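Local structure of DyP (Bjerkandera adusta, 3VXJ) at residues 163-168 / 223-228; 219-224 / 420-425; 329-334 / 352-357. The protein is a heme b enzyme of the DyP-type family that probably uses hydrogen peroxide to oxidise dyes and phenols, captured here with 2,6-dimethoxyphenol. All blocks are in the same frame, centred on the assembly; numbering follows the deposited sequence.

Contact 1: residues 163-168 / 223-228. With HEM (protoporphyrin IX containing Fe), chain B.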
loop_
_atom_site.group_PDB
_atom_site.type_symbol
_atom_site.label_atom_id
_atom_site.label_comp_id
_atom_site.label_asym_id
_atom_site.label_seq_id
_atom_site.Cartn_x
_atom_site.Cartn_y
_atom_site.Cartn_z
ATOM N N GLY A 163 3.955 -2.290 -13.621
ATOM C CA GLY A 163 3.894 -2.952 -12.327
ATOM C C GLY A 163 4.998 -2.526 -11.369
ATOM O O GLY A 163 4.961 -2.874 -10.194
ATOM N N HIS A 164 5.994 -1.797 -11.873
ATOM C CA HIS A 164 7.076 -1.296 -11.031
ATOM C C HIS A 164 6.708 0.069 -10.489
ATOM O O HIS A 164 6.026 0.852 -11.153
ATOM C CB HIS A 164 8.382 -1.192 -11.829
ATOM C CG HIS A 164 8.887 -2.500 -12.350
ATOM N ND1 HIS A 164 10.169 -2.946 -12.114
ATOM C CD2 HIS A 164 8.294 -3.448 -13.115
ATOM C CE1 HIS A 164 10.340 -4.120 -12.693
ATOM N NE2 HIS A 164 9.217 -4.447 -13.309
ATOM N N GLU A 165 7.162 0.359 -9.275
ATOM C CA GLU A 165 7.018 1.700 -8.720
ATOM C C GLU A 165 8.200 2.572 -9.211
ATOM O O GLU A 165 9.089 2.078 -9.916
ATOM C CB GLU A 165 6.855 1.637 -7.192
ATOM C CG GLU A 165 7.957 0.889 -6.453
ATOM C CD GLU A 165 9.265 1.654 -6.471
ATOM O OE1 GLU A 165 10.291 1.062 -6.864
ATOM O OE2 GLU A 165 9.238 2.861 -6.143
ATOM N N HIS A 166 8.172 3.860 -8.887
ATOM C CA HIS A 166 9.119 4.827 -9.455
ATOM C C HIS A 166 10.609 4.654 -9.132
ATOM O O HIS A 166 11.438 5.120 -9.912
ATOM C CB HIS A 166 8.654 6.258 -9.224
ATOM C CG HIS A 166 7.685 6.723 -10.259
ATOM N ND1 HIS A 166 8.052 6.935 -11.570
ATOM C CD2 HIS A 166 6.356 6.969 -10.192
ATOM C CE1 HIS A 166 6.995 7.316 -12.263
ATOM N NE2 HIS A 166 5.950 7.338 -11.452
ATOM N N PHE A 167 10.962 3.994 -8.032
ATOM C CA PHE A 167 12.371 3.658 -7.803
ATOM C C PHE A 167 12.833 2.520 -8.724
ATOM O O PHE A 167 14.032 2.249 -8.821
ATOM C CB PHE A 167 12.645 3.254 -6.351
ATOM C CG PHE A 167 12.438 4.357 -5.330
ATOM C CD1 PHE A 167 12.860 5.672 -5.555
ATOM C CD2 PHE A 167 11.834 4.054 -4.117
ATOM C CE1 PHE A 167 12.661 6.653 -4.591
ATOM C CE2 PHE A 167 11.637 5.034 -3.141
ATOM C CZ PHE A 167 12.048 6.339 -3.381
ATOM N N GLY A 168 11.881 1.855 -9.390
ATOM C CA GLY A 168 12.189 0.804 -10.351
ATOM C C GLY A 168 11.832 -0.617 -9.938
ATOM O O GLY A 168 12.094 -1.554 -10.700
ATOM N N PHE A 223 2.390 9.540 -1.184
ATOM C CA PHE A 223 3.845 9.657 -1.025
ATOM C C PHE A 223 4.444 10.304 -2.255
ATOM O O PHE A 223 4.162 9.879 -3.376
ATOM C CB PHE A 223 4.513 8.285 -0.900
ATOM C CG PHE A 223 4.154 7.524 0.337
ATOM C CD1 PHE A 223 4.387 8.062 1.603
ATOM C CD2 PHE A 223 3.645 6.234 0.227
ATOM C CE1 PHE A 223 4.076 7.326 2.747
ATOM C CE2 PHE A 223 3.333 5.486 1.359
ATOM C CZ PHE A 223 3.558 6.030 2.629
ATOM N N GLN A 224 5.279 11.318 -2.055
ATOM C CA GLN A 224 6.128 11.818 -3.126
ATOM C C GLN A 224 7.473 11.107 -3.031
ATOM O O GLN A 224 8.038 11.006 -1.944
ATOM C CB GLN A 224 6.298 13.331 -3.001
ATOM C CG GLN A 224 7.116 13.946 -4.114
ATOM C CD GLN A 224 6.999 15.449 -4.183
ATOM O OE1 GLN A 224 6.150 16.059 -3.526
ATOM N NE2 GLN A 224 7.847 16.058 -4.999
ATOM N N GLN A 225 7.998 10.643 -4.161
ATOM C CA GLN A 225 9.290 9.950 -4.185
ATOM C C GLN A 225 10.392 10.788 -4.825
ATOM O O GLN A 225 10.161 11.513 -5.810
ATOM C CB GLN A 225 9.165 8.598 -4.898
ATOM C CG GLN A 225 8.386 7.551 -4.072
ATOM C CD GLN A 225 8.036 6.300 -4.848
ATOM O OE1 GLN A 225 6.899 6.123 -5.262
ATOM N NE2 GLN A 225 9.008 5.419 -5.033
ATOM N N LYS A 226 11.583 10.676 -4.242
ATOM C CA LYS A 226 12.773 11.376 -4.704
ATOM C C LYS A 226 13.691 10.397 -5.430
ATOM O O LYS A 226 14.602 9.806 -4.835
ATOM C CB LYS A 226 13.483 12.016 -3.514
ATOM C CG LYS A 226 12.594 12.924 -2.661
ATOM C CD LYS A 226 12.115 14.160 -3.388
ATOM C CE LYS A 226 11.542 15.176 -2.414
ATOM N NZ LYS A 226 11.083 16.409 -3.109
ATOM N N VAL A 227 13.408 10.203 -6.715
ATOM C CA VAL A 227 14.045 9.127 -7.483
ATOM C C VAL A 227 15.503 9.439 -7.862
ATOM O O VAL A 227 16.382 8.599 -7.639
ATOM C CB VAL A 227 13.190 8.718 -8.710
ATOM C CG1 VAL A 227 13.865 7.595 -9.482
ATOM C CG2 VAL A 227 11.793 8.299 -8.259
ATOM N N PRO A 228 15.777 10.634 -8.423
ATOM C CA PRO A 228 17.193 10.938 -8.681
ATOM C C PRO A 228 18.056 10.871 -7.422
ATOM O O PRO A 228 19.204 10.423 -7.482
ATOM C CB PRO A 228 17.145 12.371 -9.211
ATOM C CG PRO A 228 15.804 12.495 -9.827
ATOM C CD PRO A 228 14.898 11.718 -8.905
HETATM C CHA HEM B . 6.207 -4.767 -0.370
HETATM C CHB HEM B . 7.528 -0.577 -2.386
HETATM C CHC HEM B . 5.442 1.871 1.227
HETATM C CHD HEM B . 4.078 -2.305 3.246
HETATM C C1A HEM B . 6.775 -3.850 -1.210
HETATM C C2A HEM B . 7.566 -4.160 -2.380
HETATM C C3A HEM B . 7.940 -2.992 -2.930
HETATM C C4A HEM B . 7.369 -1.922 -2.143
HETATM C CMA HEM B . 8.792 -2.782 -4.196
HETATM C CAA HEM B . 7.950 -5.588 -2.829
HETATM C CBA HEM B . 6.947 -6.272 -3.761
HETATM C CGA HEM B . 5.675 -6.716 -3.077
HETATM O O1A HEM B . 5.689 -7.676 -2.277
HETATM O O2A HEM B . 4.609 -6.107 -3.371
HETATM C C1B HEM B . 7.068 0.457 -1.595
HETATM C C2B HEM B . 7.249 1.869 -1.858
HETATM C C3B HEM B . 6.664 2.550 -0.855
HETATM C C4B HEM B . 6.091 1.579 0.053
HETATM C CMB HEM B . 8.009 2.429 -3.081
HETATM C CAB HEM B . 6.555 4.078 -0.666
HETATM C CBB HEM B . 6.628 4.928 -1.692
HETATM C C1C HEM B . 4.934 0.950 2.108
HETATM C C2C HEM B . 4.302 1.251 3.378
HETATM C C3C HEM B . 3.937 0.092 3.947
HETATM C C4C HEM B . 4.324 -0.970 3.043
HETATM C CMC HEM B . 4.097 2.677 3.925
HETATM C CAC HEM B . 3.216 -0.149 5.299
HETATM C CBC HEM B . 3.474 0.600 6.380
HETATM C C1D HEM B . 4.468 -3.329 2.423
HETATM C C2D HEM B . 4.091 -4.706 2.628
HETATM C C3D HEM B . 4.757 -5.465 1.523
HETATM C C4D HEM B . 5.467 -4.481 0.745
HETATM C CMD HEM B . 3.220 -5.328 3.732
HETATM C CAD HEM B . 4.672 -6.987 1.336
HETATM C CBD HEM B . 5.694 -7.620 2.275
HETATM C CGD HEM B . 5.658 -9.123 2.202
HETATM O O1D HEM B . 6.749 -9.725 2.010
HETATM O O2D HEM B . 4.566 -9.719 2.335
HETATM N NA HEM B . 6.698 -2.485 -1.087
HETATM N NB HEM B . 6.382 0.307 -0.396
HETATM N NC HEM B . 4.961 -0.418 1.959
HETATM N ND HEM B . 5.258 -3.220 1.280
HETATM FE FE HEM B . 5.886 -1.448 0.475
HETATM O O HOH W 1 5.952 4.803 -7.374
HETATM O O HOH W 2 4.219 -1.459 -0.616
#
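Beside the B-ring methyl of the heme, a pocket-lining turn meets the end of a strand where Glu165 grips Gln225. The amide NE2 donates to Glu165 OE2 (2.8 Å, 154° at the hydrogen), reaching the carboxylate oxygen almost end-on while the two flat groups lie nearly coplanar. A second donor, the backbone N of Phe167, approaches OE2 from above the carboxylate plane. It can do so because the acid is folded back over its own turn, CG lying between the backbone N and the carbonyl carbon (chi1 55°) and the chain bending again at CG. The same oxygen comes within 3.3 Å of heme CMB. At the other end of the Gln225 amide, OE1 accepts from a water (2.7 Å) that in turn accepts from His166 N, so both ends of the amide are engaged and its rotation is fixed. The type I turn Glu165–Gly168 thus docks where strand 216-225 of the C-terminal ferredoxin-like domain gives way to helix 227-236, with Lys226 at the N-cap position. Phe167 fills the corner: Gln225 NE2 stands 3.2 Å above one face of the ring, the amide plane steeply inclined to it, and Lys226 O lies at the ring edge. Val227 CG2 touches both Phe167 CD1 and His166 CB, 3.9 Å from each. The Phe167 ring also stacks with Phe230 of the following helix.

Contact 2: residues 219-224 / 420-425; sequences AFRHFQ and VIPKGG. With HEM (protoporphyrin IX containing Fe), chain B.
Phe223 and Val420 make the dense, heme-facing half of this strand pair: Phe223 CD1 meets Val420 CG1 at 3.5 Å, and the far end of the ring, CZ, reaches heme CMC at 3.6 Å. Both Val420 methyls also rest against the heme B-ring vinyl, CG1 at 3.7 Å from CBB. The backbones come close at Gly425, whose CA lies 3.1 Å from Phe220 O, where a side chain would collide with that carbonyl. On the same face as Phe223, the Arg221 guanidinium lies flat over Pro422, NH2 being 3.6 Å from Pro422 CG, while its polar edges are taken by Asp103 and Gln94. The strands are antiparallel neighbours in the four-stranded sheet of the C-terminal ferredoxin-like domain, 420-430 being one of its two edge strands. Gln224 and Ile421 exchange two backbone bonds, but further along Lys423 and Gly424 both stand opposite His222 in a beta bulge: Lys423 N gives a straight bond to His222 O (2.8 Å, 169°), and His222 N goes to Gly424 O. The looser half carries Gln224, Ile421 and Lys423, all partly exposed. Lys423 CB covers one face of the His222 imidazole in a CH-pi contact, 3.8 Å from the centroid, before its bent chain turns away toward Gln107 O. A water at the ring edge joins His222 ND1 (2.7 Å) to Lys423 O, and NE2 is bonded to Tyr334 OH.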
loop_
_atom_site.group_PDB
_atom_site.type_symbol
_atom_site.label_atom_id
_atom_site.label_comp_id
_atom_site.label_asym_id
_atom_site.label_seq_id
_atom_site.Cartn_x
_atom_site.Cartn_y
_atom_site.Cartn_z
ATOM N N ALA A 219 -5.994 2.445 4.717
ATOM C CA ALA A 219 -5.010 3.476 4.999
ATOM C C ALA A 219 -4.537 3.974 3.634
ATOM O O ALA A 219 -3.919 3.235 2.863
ATOM C CB ALA A 219 -3.850 2.912 5.803
ATOM N N PHE A 220 -4.886 5.217 3.331
ATOM C CA PHE A 220 -4.416 5.891 2.139
ATOM C C PHE A 220 -3.237 6.795 2.509
ATOM O O PHE A 220 -3.290 7.522 3.505
ATOM C CB PHE A 220 -5.530 6.739 1.505
ATOM C CG PHE A 220 -5.070 7.479 0.288
ATOM C CD1 PHE A 220 -4.990 6.822 -0.927
ATOM C CD2 PHE A 220 -4.677 8.812 0.355
ATOM C CE1 PHE A 220 -4.527 7.475 -2.059
ATOM C CE2 PHE A 220 -4.209 9.464 -0.772
ATOM C CZ PHE A 220 -4.140 8.799 -1.977
ATOM N N ARG A 221 -2.178 6.739 1.706
ATOM C CA ARG A 221 -1.031 7.636 1.872
ATOM C C ARG A 221 -0.603 8.197 0.530
ATOM O O ARG A 221 -0.398 7.445 -0.425
ATOM C CB ARG A 221 0.158 6.909 2.494
ATOM C CG ARG A 221 -0.135 6.225 3.830
ATOM C CD ARG A 221 -0.047 7.181 5.006
ATOM N NE ARG A 221 1.328 7.323 5.475
ATOM C CZ ARG A 221 1.800 8.359 6.174
ATOM N NH1 ARG A 221 1.035 9.408 6.458
ATOM N NH2 ARG A 221 3.070 8.357 6.566
ATOM N N HIS A 222 -0.483 9.520 0.448
ATOM C CA HIS A 222 0.065 10.136 -0.743
ATOM C C HIS A 222 1.558 10.343 -0.519
ATOM O O HIS A 222 1.950 11.195 0.283
ATOM C CB HIS A 222 -0.639 11.469 -1.009
ATOM C CG HIS A 222 0.002 12.294 -2.075
ATOM N ND1 HIS A 222 -0.255 13.640 -2.229
ATOM C CD2 HIS A 222 0.897 11.970 -3.040
ATOM C CE1 HIS A 222 0.461 14.108 -3.235
ATOM N NE2 HIS A 222 1.181 13.119 -3.734
ATOM N N PHE A 223 2.390 9.540 -1.184
ATOM C CA PHE A 223 3.845 9.657 -1.025
ATOM C C PHE A 223 4.444 10.304 -2.255
ATOM O O PHE A 223 4.162 9.879 -3.376
ATOM C CB PHE A 223 4.513 8.285 -0.900
ATOM C CG PHE A 223 4.154 7.524 0.337
ATOM C CD1 PHE A 223 4.387 8.062 1.603
ATOM C CD2 PHE A 223 3.645 6.234 0.227
ATOM C CE1 PHE A 223 4.076 7.326 2.747
ATOM C CE2 PHE A 223 3.333 5.486 1.359
ATOM C CZ PHE A 223 3.558 6.030 2.629
ATOM N N GLN A 224 5.279 11.318 -2.055
ATOM C CA GLN A 224 6.128 11.818 -3.126
ATOM C C GLN A 224 7.473 11.107 -3.031
ATOM O O GLN A 224 8.038 11.006 -1.944
ATOM C CB GLN A 224 6.298 13.331 -3.001
ATOM C CG GLN A 224 7.116 13.946 -4.114
ATOM C CD GLN A 224 6.999 15.449 -4.183
ATOM O OE1 GLN A 224 6.150 16.059 -3.526
ATOM N NE2 GLN A 224 7.847 16.058 -4.999
ATOM N N VAL A 420 11.100 9.162 0.518
ATOM C CA VAL A 420 9.655 8.990 0.450
ATOM C C VAL A 420 9.037 9.996 1.410
ATOM O O VAL A 420 9.257 9.927 2.616
ATOM C CB VAL A 420 9.227 7.553 0.842
ATOM C CG1 VAL A 420 7.709 7.434 0.849
ATOM C CG2 VAL A 420 9.839 6.521 -0.117
ATOM N N ILE A 421 8.281 10.944 0.870
ATOM C CA ILE A 421 7.762 12.057 1.650
ATOM C C ILE A 421 6.240 11.958 1.741
ATOM O O ILE A 421 5.560 12.049 0.717
ATOM C CB ILE A 421 8.116 13.407 0.988
ATOM C CG1 ILE A 421 9.615 13.494 0.648
ATOM C CG2 ILE A 421 7.675 14.578 1.865
ATOM C CD1 ILE A 421 10.557 13.500 1.848
ATOM N N PRO A 422 5.692 11.752 2.952
ATOM C CA PRO A 422 4.229 11.768 3.076
ATOM C C PRO A 422 3.677 13.176 2.867
ATOM O O PRO A 422 4.105 14.128 3.535
ATOM C CB PRO A 422 3.990 11.289 4.521
ATOM C CG PRO A 422 5.286 10.614 4.934
ATOM C CD PRO A 422 6.355 11.395 4.223
ATOM N N LYS A 423 2.741 13.299 1.927
ATOM C CA LYS A 423 2.128 14.585 1.579
ATOM C C LYS A 423 0.689 14.686 2.070
ATOM O O LYS A 423 0.037 15.711 1.878
ATOM C CB LYS A 423 2.160 14.803 0.065
ATOM C CG LYS A 423 3.557 14.804 -0.562
ATOM C CD LYS A 423 4.468 15.892 0.005
ATOM C CE LYS A 423 4.013 17.294 -0.420
ATOM N NZ LYS A 423 4.818 18.335 0.273
ATOM N N GLY A 424 0.210 13.636 2.722
ATOM C CA GLY A 424 -1.175 13.556 3.158
ATOM C C GLY A 424 -1.637 12.119 3.150
ATOM O O GLY A 424 -0.982 11.232 2.584
ATOM N N GLY A 425 -2.781 11.896 3.775
ATOM C CA GLY A 425 -3.388 10.582 3.819
ATOM C C GLY A 425 -4.634 10.626 4.668
ATOM O O GLY A 425 -4.918 11.632 5.325
HETATM C CHA HEM B . 6.207 -4.767 -0.370
HETATM C CHB HEM B . 7.528 -0.577 -2.386
HETATM C CHC HEM B . 5.442 1.871 1.227
HETATM C CHD HEM B . 4.078 -2.305 3.246
HETATM C C1A HEM B . 6.775 -3.850 -1.210
HETATM C C2A HEM B . 7.566 -4.160 -2.380
HETATM C C3A HEM B . 7.940 -2.992 -2.930
HETATM C C4A HEM B . 7.369 -1.922 -2.143
HETATM C CMA HEM B . 8.792 -2.782 -4.196
HETATM C CAA HEM B . 7.950 -5.588 -2.829
HETATM C CBA HEM B . 6.947 -6.272 -3.761
HETATM C CGA HEM B . 5.675 -6.716 -3.077
HETATM O O1A HEM B . 5.689 -7.676 -2.277
HETATM O O2A HEM B . 4.609 -6.107 -3.371
HETATM C C1B HEM B . 7.068 0.457 -1.595
HETATM C C2B HEM B . 7.249 1.869 -1.858
HETATM C C3B HEM B . 6.664 2.550 -0.855
HETATM C C4B HEM B . 6.091 1.579 0.053
HETATM C CMB HEM B . 8.009 2.429 -3.081
HETATM C CAB HEM B . 6.555 4.078 -0.666
HETATM C CBB HEM B . 6.628 4.928 -1.692
HETATM C C1C HEM B . 4.934 0.950 2.108
HETATM C C2C HEM B . 4.302 1.251 3.378
HETATM C C3C HEM B . 3.937 0.092 3.947
HETATM C C4C HEM B . 4.324 -0.970 3.043
HETATM C CMC HEM B . 4.097 2.677 3.925
HETATM C CAC HEM B . 3.216 -0.149 5.299
HETATM C CBC HEM B . 3.474 0.600 6.380
HETATM C C1D HEM B . 4.468 -3.329 2.423
HETATM C C2D HEM B . 4.091 -4.706 2.628
HETATM C C3D HEM B . 4.757 -5.465 1.523
HETATM C C4D HEM B . 5.467 -4.481 0.745
HETATM C CMD HEM B . 3.220 -5.328 3.732
HETATM C CAD HEM B . 4.672 -6.987 1.336
HETATM C CBD HEM B . 5.694 -7.620 2.275
HETATM C CGD HEM B . 5.658 -9.123 2.202
HETATM O O1D HEM B . 6.749 -9.725 2.010
HETATM O O2D HEM B . 4.566 -9.719 2.335
HETATM N NA HEM B . 6.698 -2.485 -1.087
HETATM N NB HEM B . 6.382 0.307 -0.396
HETATM N NC HEM B . 4.961 -0.418 1.959
HETATM N ND HEM B . 5.258 -3.220 1.280
HETATM FE FE HEM B . 5.886 -1.448 0.475
HETATM O O HOH W 3 -1.606 15.203 -0.469
HETATM O O HOH W 2 4.219 -1.459 -0.616
#

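Contact 3: residues 329-334 / 352-357. With HEM (protoporphyrin IX containing Fe), chain B.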
loop_
_atom_site.group_PDB
_atom_site.type_symbol
_atom_site.label_atom_id
_atom_site.label_comp_id
_atom_site.label_asym_id
_atom_site.label_seq_id
_atom_site.Cartn_x
_atom_site.Cartn_y
_atom_site.Cartn_z
ATOM N N ARG A 329 -2.546 -4.772 -0.213
ATOM C CA ARG A 329 -2.174 -3.493 -0.808
ATOM C C ARG A 329 -2.675 -3.365 -2.235
ATOM O O ARG A 329 -2.668 -4.339 -3.008
ATOM C CB ARG A 329 -0.659 -3.298 -0.779
ATOM C CG ARG A 329 -0.077 -3.183 0.611
ATOM C CD ARG A 329 1.451 -3.334 0.594
ATOM N NE ARG A 329 1.811 -4.659 0.096
ATOM C CZ ARG A 329 2.558 -4.902 -0.975
ATOM N NH1 ARG A 329 3.104 -3.905 -1.653
ATOM N NH2 ARG A 329 2.790 -6.153 -1.365
ATOM N N SER A 330 -3.106 -2.154 -2.576
ATOM C CA SER A 330 -3.549 -1.856 -3.943
ATOM C C SER A 330 -3.053 -0.482 -4.388
ATOM O O SER A 330 -3.831 0.386 -4.799
ATOM C CB SER A 330 -5.070 -1.931 -4.044
ATOM O OG SER A 330 -5.467 -2.052 -5.399
ATOM N N SER A 331 -1.744 -0.292 -4.273
ATOM C CA SER A 331 -1.127 0.989 -4.568
ATOM C C SER A 331 -0.906 1.178 -6.063
ATOM O O SER A 331 -0.825 0.211 -6.825
ATOM C CB SER A 331 0.213 1.077 -3.850
ATOM O OG SER A 331 0.038 0.844 -2.457
ATOM N N ILE A 332 -0.771 2.435 -6.478
ATOM C CA ILE A 332 -0.455 2.743 -7.866
ATOM C C ILE A 332 0.542 3.906 -7.920
ATOM O O ILE A 332 0.409 4.876 -7.172
ATOM C CB ILE A 332 -1.740 3.041 -8.697
ATOM C CG1 ILE A 332 -1.423 3.070 -10.198
ATOM C CG2 ILE A 332 -2.427 4.334 -8.228
ATOM C CD1 ILE A 332 -2.636 3.110 -11.103
ATOM N N PRO A 333 1.554 3.815 -8.800
ATOM C CA PRO A 333 2.457 4.963 -8.960
ATOM C C PRO A 333 1.751 6.167 -9.559
ATOM O O PRO A 333 0.689 6.008 -10.186
ATOM C CB PRO A 333 3.512 4.441 -9.952
ATOM C CG PRO A 333 3.460 2.947 -9.795
ATOM C CD PRO A 333 2.000 2.664 -9.607
ATOM N N TYR A 334 2.330 7.355 -9.408
ATOM C CA TYR A 334 1.851 8.524 -10.133
ATOM C C TYR A 334 3.019 9.351 -10.621
ATOM O O TYR A 334 4.119 9.281 -10.066
ATOM C CB TYR A 334 0.892 9.382 -9.293
ATOM C CG TYR A 334 1.569 10.296 -8.291
ATOM C CD1 TYR A 334 1.988 11.581 -8.663
ATOM C CD2 TYR A 334 1.773 9.892 -6.972
ATOM C CE1 TYR A 334 2.624 12.427 -7.748
ATOM C CE2 TYR A 334 2.407 10.739 -6.049
ATOM C CZ TYR A 334 2.819 11.999 -6.445
ATOM O OH TYR A 334 3.428 12.797 -5.498
ATOM N N ARG A 352 6.386 13.045 -8.593
ATOM C CA ARG A 352 6.060 11.651 -8.857
ATOM C C ARG A 352 6.083 10.897 -7.534
ATOM O O ARG A 352 6.697 11.341 -6.559
ATOM C CB ARG A 352 7.046 11.018 -9.846
ATOM C CG ARG A 352 8.494 10.980 -9.353
ATOM C CD ARG A 352 9.425 10.361 -10.387
ATOM N NE ARG A 352 9.483 11.129 -11.632
ATOM C CZ ARG A 352 10.291 12.167 -11.857
ATOM N NH1 ARG A 352 11.119 12.615 -10.921
ATOM N NH2 ARG A 352 10.263 12.779 -13.030
ATOM N N GLY A 353 5.438 9.739 -7.486
ATOM C CA GLY A 353 5.435 8.974 -6.250
ATOM C C GLY A 353 4.485 7.802 -6.272
ATOM O O GLY A 353 4.323 7.140 -7.303
ATOM N N LEU A 354 3.854 7.550 -5.133
ATOM C CA LEU A 354 3.002 6.393 -4.945
ATOM C C LEU A 354 1.734 6.824 -4.246
ATOM O O LEU A 354 1.774 7.507 -3.224
ATOM C CB LEU A 354 3.712 5.307 -4.113
ATOM C CG LEU A 354 3.047 3.918 -4.046
ATOM C CD1 LEU A 354 3.054 3.225 -5.417
ATOM C CD2 LEU A 354 3.731 3.026 -2.992
ATOM N N LEU A 355 0.614 6.436 -4.832
ATOM C CA LEU A 355 -0.679 6.521 -4.161
ATOM C C LEU A 355 -0.890 5.175 -3.481
ATOM O O LEU A 355 -1.277 4.191 -4.117
ATOM C CB LEU A 355 -1.793 6.861 -5.158
ATOM C CG LEU A 355 -1.517 8.126 -5.975
ATOM C CD1 LEU A 355 -2.640 8.432 -6.949
ATOM C CD2 LEU A 355 -1.256 9.334 -5.085
ATOM N N PHE A 356 -0.580 5.154 -2.186
ATOM C CA PHE A 356 -0.487 3.923 -1.417
ATOM C C PHE A 356 -1.832 3.605 -0.761
ATOM O O PHE A 356 -2.481 4.486 -0.174
ATOM C CB PHE A 356 0.625 4.087 -0.382
ATOM C CG PHE A 356 0.738 2.955 0.593
ATOM C CD1 PHE A 356 1.587 1.880 0.346
ATOM C CD2 PHE A 356 0.027 2.992 1.793
ATOM C CE1 PHE A 356 1.688 0.831 1.254
ATOM C CE2 PHE A 356 0.150 1.965 2.718
ATOM C CZ PHE A 356 0.972 0.882 2.450
ATOM N N VAL A 357 -2.228 2.339 -0.878
ATOM C CA VAL A 357 -3.525 1.864 -0.398
ATOM C C VAL A 357 -3.311 0.535 0.301
ATOM O O VAL A 357 -2.792 -0.405 -0.310
ATOM C CB VAL A 357 -4.474 1.638 -1.590
ATOM C CG1 VAL A 357 -5.766 0.992 -1.142
ATOM C CG2 VAL A 357 -4.757 2.961 -2.314
HETATM C CHA HEM B . 6.207 -4.767 -0.370
HETATM C CHB HEM B . 7.528 -0.577 -2.386
HETATM C CHC HEM B . 5.442 1.871 1.227
HETATM C CHD HEM B . 4.078 -2.305 3.246
HETATM C C1A HEM B . 6.775 -3.850 -1.210
HETATM C C2A HEM B . 7.566 -4.160 -2.380
HETATM C C3A HEM B . 7.940 -2.992 -2.930
HETATM C C4A HEM B . 7.369 -1.922 -2.143
HETATM C CMA HEM B . 8.792 -2.782 -4.196
HETATM C CAA HEM B . 7.950 -5.588 -2.829
HETATM C CBA HEM B . 6.947 -6.272 -3.761
HETATM C CGA HEM B . 5.675 -6.716 -3.077
HETATM O O1A HEM B . 5.689 -7.676 -2.277
HETATM O O2A HEM B . 4.609 -6.107 -3.371
HETATM C C1B HEM B . 7.068 0.457 -1.595
HETATM C C2B HEM B . 7.249 1.869 -1.858
HETATM C C3B HEM B . 6.664 2.550 -0.855
HETATM C C4B HEM B . 6.091 1.579 0.053
HETATM C CMB HEM B . 8.009 2.429 -3.081
HETATM C CAB HEM B . 6.555 4.078 -0.666
HETATM C CBB HEM B . 6.628 4.928 -1.692
HETATM C C1C HEM B . 4.934 0.950 2.108
HETATM C C2C HEM B . 4.302 1.251 3.378
HETATM C C3C HEM B . 3.937 0.092 3.947
HETATM C C4C HEM B . 4.324 -0.970 3.043
HETATM C CMC HEM B . 4.097 2.677 3.925
HETATM C CAC HEM B . 3.216 -0.149 5.299
HETATM C CBC HEM B . 3.474 0.600 6.380
HETATM C C1D HEM B . 4.468 -3.329 2.423
HETATM C C2D HEM B . 4.091 -4.706 2.628
HETATM C C3D HEM B . 4.757 -5.465 1.523
HETATM C C4D HEM B . 5.467 -4.481 0.745
HETATM C CMD HEM B . 3.220 -5.328 3.732
HETATM C CAD HEM B . 4.672 -6.987 1.336
HETATM C CBD HEM B . 5.694 -7.620 2.275
HETATM C CGD HEM B . 5.658 -9.123 2.202
HETATM O O1D HEM B . 6.749 -9.725 2.010
HETATM O O2D HEM B . 4.566 -9.719 2.335
HETATM N NA HEM B . 6.698 -2.485 -1.087
HETATM N NB HEM B . 6.382 0.307 -0.396
HETATM N NC HEM B . 4.961 -0.418 1.959
HETATM N ND HEM B . 5.258 -3.220 1.280
HETATM FE FE HEM B . 5.886 -1.448 0.475
HETATM O O HOH W 2 4.219 -1.459 -0.616
#
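Tyr334 lays its ring over Gly353 across an antiparallel pair of strands in the ferredoxin-like sheet of the C-terminal domain. The bare glycine is the hollow: its N sits 3.4 Å beneath the ring centre, and the carbonyl carbon of Arg352 lies under the rim. The ring folds over the neighbouring strand because CG stands between the backbone N and the carbonyl carbon (chi1 79°), the arrangement known as aromatic rescue of glycine. Leu355 CD2 meets the ring obliquely, 3.6 Å from Tyr334 CD2, while Leu355 CB rests against Ile332 CG2. On the heme face Leu354 splits its methyls: CD1 fits against the Ile332 carbonyl and CD2 presses on heme C3B (3.7 Å). Phe356 juts in next to it, its CE1–CZ side against pyrrole C, with CE1 3.4 Å from C1C. Where strand 328-334 is interrupted, regular pairing gives way to a side-chain bond, Val357 N to Ser331 OG (3.1 Å), followed by one backbone bond, Ser330 N to Val357 O. Arg329, a heme-binding residue just before this break, bends its side chain at chi3 (-62°) and lays its guanidinium flat over heme C3D, 3.3 Å above the guanidinium plane. Its NH2 bonds in plane to propionate O2A (2.7 Å); NH1 adds a weak bond to the same oxygen and a salt bridge to Asp171. NH1 also donates to the water bound to the heme iron at 2.0 Å.

How the contacts relate
From the N terminus, the loop after strand 146-155 supplies 163-168, and contact 1 closes a 54-residue excursion when strand 216-225 runs out into its helix. Contact 2 starts on that same strand before contact 1 is complete, sharing Phe223 and Gln224, so their spans overlap; it then encloses nearly 200 residues until 420-425 arrives. Contact 3, with only 17 residues between its segments, is nested within that span. Strand 216-225 is the common element: 420-430 lies on one side and 353-360 on the other, with 328-334 beyond. All three contacts reach the heme, placing sheet and turn against it.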